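AGR_L_2016p (Agrobacterium tumefaciens, PDB 2GVH) probably hydrolyses the thioester bond of acyl-CoA molecules, as expected of a double hotdog-fold thioesterase. Local coordinates at residues B[110-115]-B[119-124]. Sequence-based numbering, arbitrary orientation.
Sequences EMVAET and RQQHTC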
loop_
_atom_site.group_PDB
_atom_site.type_symbol
_atom_site.label_atom_id
_atom_site.label_comp_id
_atom_site.label_asym_id
_atom_site.label_seq_id
_atom_site.Cartn_x
_atom_site.Cartn_y
_atom_site.Cartn_z
ATOM N N GLU B 110 -20.859 2.925 11.897
ATOM C CA GLU B 110 -21.719 3.201 10.772
ATOM C C GLU B 110 -20.869 3.532 9.583
ATOM O O GLU B 110 -19.906 4.283 9.694
ATOM C CB GLU B 110 -22.656 4.372 11.070
ATOM C CG GLU B 110 -24.028 3.990 11.582
HETATM N N MSE B 111 -21.227 2.957 8.442
HETATM C CA MSE B 111 -20.557 3.221 7.175
HETATM C C MSE B 111 -21.518 3.904 6.176
HETATM O O MSE B 111 -22.441 3.285 5.592
HETATM C CB MSE B 111 -19.998 1.934 6.578
HETATM C CG MSE B 111 -19.567 2.078 5.111
HETATM SE SE MSE B 111 -18.931 0.383 4.304
HETATM C CE MSE B 111 -18.675 0.951 2.518
ATOM N N VAL B 112 -21.300 5.189 5.963
ATOM C CA VAL B 112 -22.172 5.916 5.093
ATOM C C VAL B 112 -21.480 6.406 3.814
ATOM O O VAL B 112 -20.487 7.102 3.847
ATOM C CB VAL B 112 -22.757 7.107 5.820
ATOM C CG1 VAL B 112 -23.580 7.934 4.841
ATOM C CG2 VAL B 112 -23.605 6.631 7.030
ATOM N N ALA B 113 -22.039 6.063 2.680
ATOM C CA ALA B 113 -21.479 6.512 1.441
ATOM C C ALA B 113 -22.367 7.587 0.869
ATOM O O ALA B 113 -23.578 7.397 0.784
ATOM C CB ALA B 113 -21.360 5.342 0.485
ATOM N N GLU B 114 -21.777 8.717 0.486
ATOM C CA GLU B 114 -22.503 9.794 -0.178
ATOM C C GLU B 114 -21.891 10.049 -1.545
ATOM O O GLU B 114 -20.673 10.108 -1.640
ATOM C CB GLU B 114 -22.431 11.057 0.666
ATOM C CG GLU B 114 -23.356 11.042 1.844
ATOM C CD GLU B 114 -23.201 12.242 2.777
ATOM O OE1 GLU B 114 -22.883 13.369 2.310
ATOM O OE2 GLU B 114 -23.413 12.048 3.999
ATOM N N THR B 115 -22.700 10.215 -2.596
ATOM C CA THR B 115 -22.136 10.477 -3.909
ATOM C C THR B 115 -21.305 11.736 -3.828
ATOM O O THR B 115 -21.628 12.645 -3.067
ATOM C CB THR B 115 -23.178 10.681 -5.043
ATOM O OG1 THR B 115 -24.107 11.690 -4.672
ATOM C CG2 THR B 115 -23.906 9.426 -5.359
ATOM N N ARG B 119 -24.141 14.493 -3.479
ATOM C CA ARG B 119 -24.212 14.178 -2.012
ATOM C C ARG B 119 -25.467 13.383 -1.601
ATOM O O ARG B 119 -26.163 13.714 -0.631
ATOM C CB ARG B 119 -24.095 15.456 -1.156
ATOM C CG ARG B 119 -22.910 15.484 -0.241
ATOM C CD ARG B 119 -23.068 16.561 0.845
ATOM N NE ARG B 119 -22.728 16.023 2.158
ATOM C CZ ARG B 119 -22.468 16.758 3.231
ATOM N NH1 ARG B 119 -22.516 18.095 3.168
ATOM N NH2 ARG B 119 -22.164 16.150 4.383
ATOM N N GLN B 120 -25.772 12.335 -2.350
ATOM C CA GLN B 120 -26.907 11.502 -2.019
ATOM C C GLN B 120 -26.399 10.324 -1.221
ATOM O O GLN B 120 -25.407 9.688 -1.610
ATOM C CB GLN B 120 -27.563 10.972 -3.269
ATOM C CG GLN B 120 -27.773 11.987 -4.378
ATOM C CD GLN B 120 -28.039 11.293 -5.700
ATOM O OE1 GLN B 120 -27.667 10.126 -5.870
ATOM N NE2 GLN B 120 -28.622 12.007 -6.652
ATOM N N GLN B 121 -27.074 10.011 -0.118
ATOM C CA GLN B 121 -26.685 8.873 0.680
ATOM C C GLN B 121 -27.097 7.567 -0.008
ATOM O O GLN B 121 -28.275 7.345 -0.272
ATOM C CB GLN B 121 -27.311 8.927 2.038
ATOM C CG GLN B 121 -27.444 10.276 2.653
ATOM C CD GLN B 121 -28.221 10.133 3.940
ATOM O OE1 GLN B 121 -29.463 10.193 3.946
ATOM N NE2 GLN B 121 -27.508 9.846 5.030
ATOM N N HIS B 122 -26.116 6.705 -0.279
ATOM C CA HIS B 122 -26.352 5.478 -1.004
ATOM C C HIS B 122 -26.261 4.249 -0.136
ATOM O O HIS B 122 -26.868 3.218 -0.437
ATOM C CB HIS B 122 -25.366 5.318 -2.137
ATOM C CG HIS B 122 -25.839 5.908 -3.408
ATOM N ND1 HIS B 122 -25.174 5.732 -4.598
ATOM C CD2 HIS B 122 -26.914 6.679 -3.683
ATOM C CE1 HIS B 122 -25.813 6.384 -5.551
ATOM N NE2 HIS B 122 -26.875 6.964 -5.020
ATOM N N THR B 123 -25.467 4.315 0.913
ATOM C CA THR B 123 -25.421 3.193 1.847
ATOM C C THR B 123 -25.487 3.701 3.247
ATOM O O THR B 123 -25.255 4.863 3.506
ATOM C CB THR B 123 -24.118 2.307 1.826
ATOM O OG1 THR B 123 -23.028 3.031 2.401
ATOM C CG2 THR B 123 -23.761 1.747 0.413
ATOM N N CYS B 124 -25.735 2.777 4.151
ATOM C CA CYS B 124 -25.802 3.095 5.525
ATOM C C CYS B 124 -25.671 1.856 6.395
ATOM O O CYS B 124 -26.554 1.524 7.163
ATOM C CB CYS B 124 -27.116 3.762 5.799
ATOM S SG CYS B 124 -27.074 4.375 7.460
#
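Glu114 and Arg119 meet across the turn of a beta hairpin in a salt bridge. Arg119 NE points at Glu114 OE1, 2.7 Å away, and the hydrogen bond is nearly straight (170°). The oxygen lies at the guanidinium edge, close to its plane. The carboxylate and guanidinium planes are 26° apart, so the two groups lie almost flat with one another. Glu114 reaches the bond with its chain extended beyond CG, while Arg119 bends at chi3.

Thr115 works on the other side of the turn. Thr115 OG1 sits between the backbone N and the carbonyl carbon (chi1 54°) and accepts a hydrogen bond from Gln120 N, 2.9 Å away. The same hydroxyl bonds to Ile117 O within the turn. Thr115 N is bonded to Gln120 O, so Gln120 is gripped through both its N and its O. That torsion also leaves Thr115 CG2 over one face of the His122 ring, offset toward the rim, in a CH-pi contact 3.9 Å from the centroid. His89 of strand 89-100 meets the same ring.

Further along, His122 N bonds to Ala113 O at 2.8 Å. Beyond it the pairing is less regular. Thr123 turns its OG1 to the facing strand, where it accepts weakly from Ala113 N and gives a weak bond to Met111 O. Val112 CG2 touches Cys124 SG at 4.2 Å.

The hairpin joins strands 104-115 and 121-133, neighbours in the antiparallel sheet of the first hotdog domain. Its turn end is held by backbone bonds, a threonine hydroxyl and an ion pair together. The short, straight bonds gather there, whereas the Thr123 hydroxyl offers weak ones, so the two strands are probably joined more firmly near the turn.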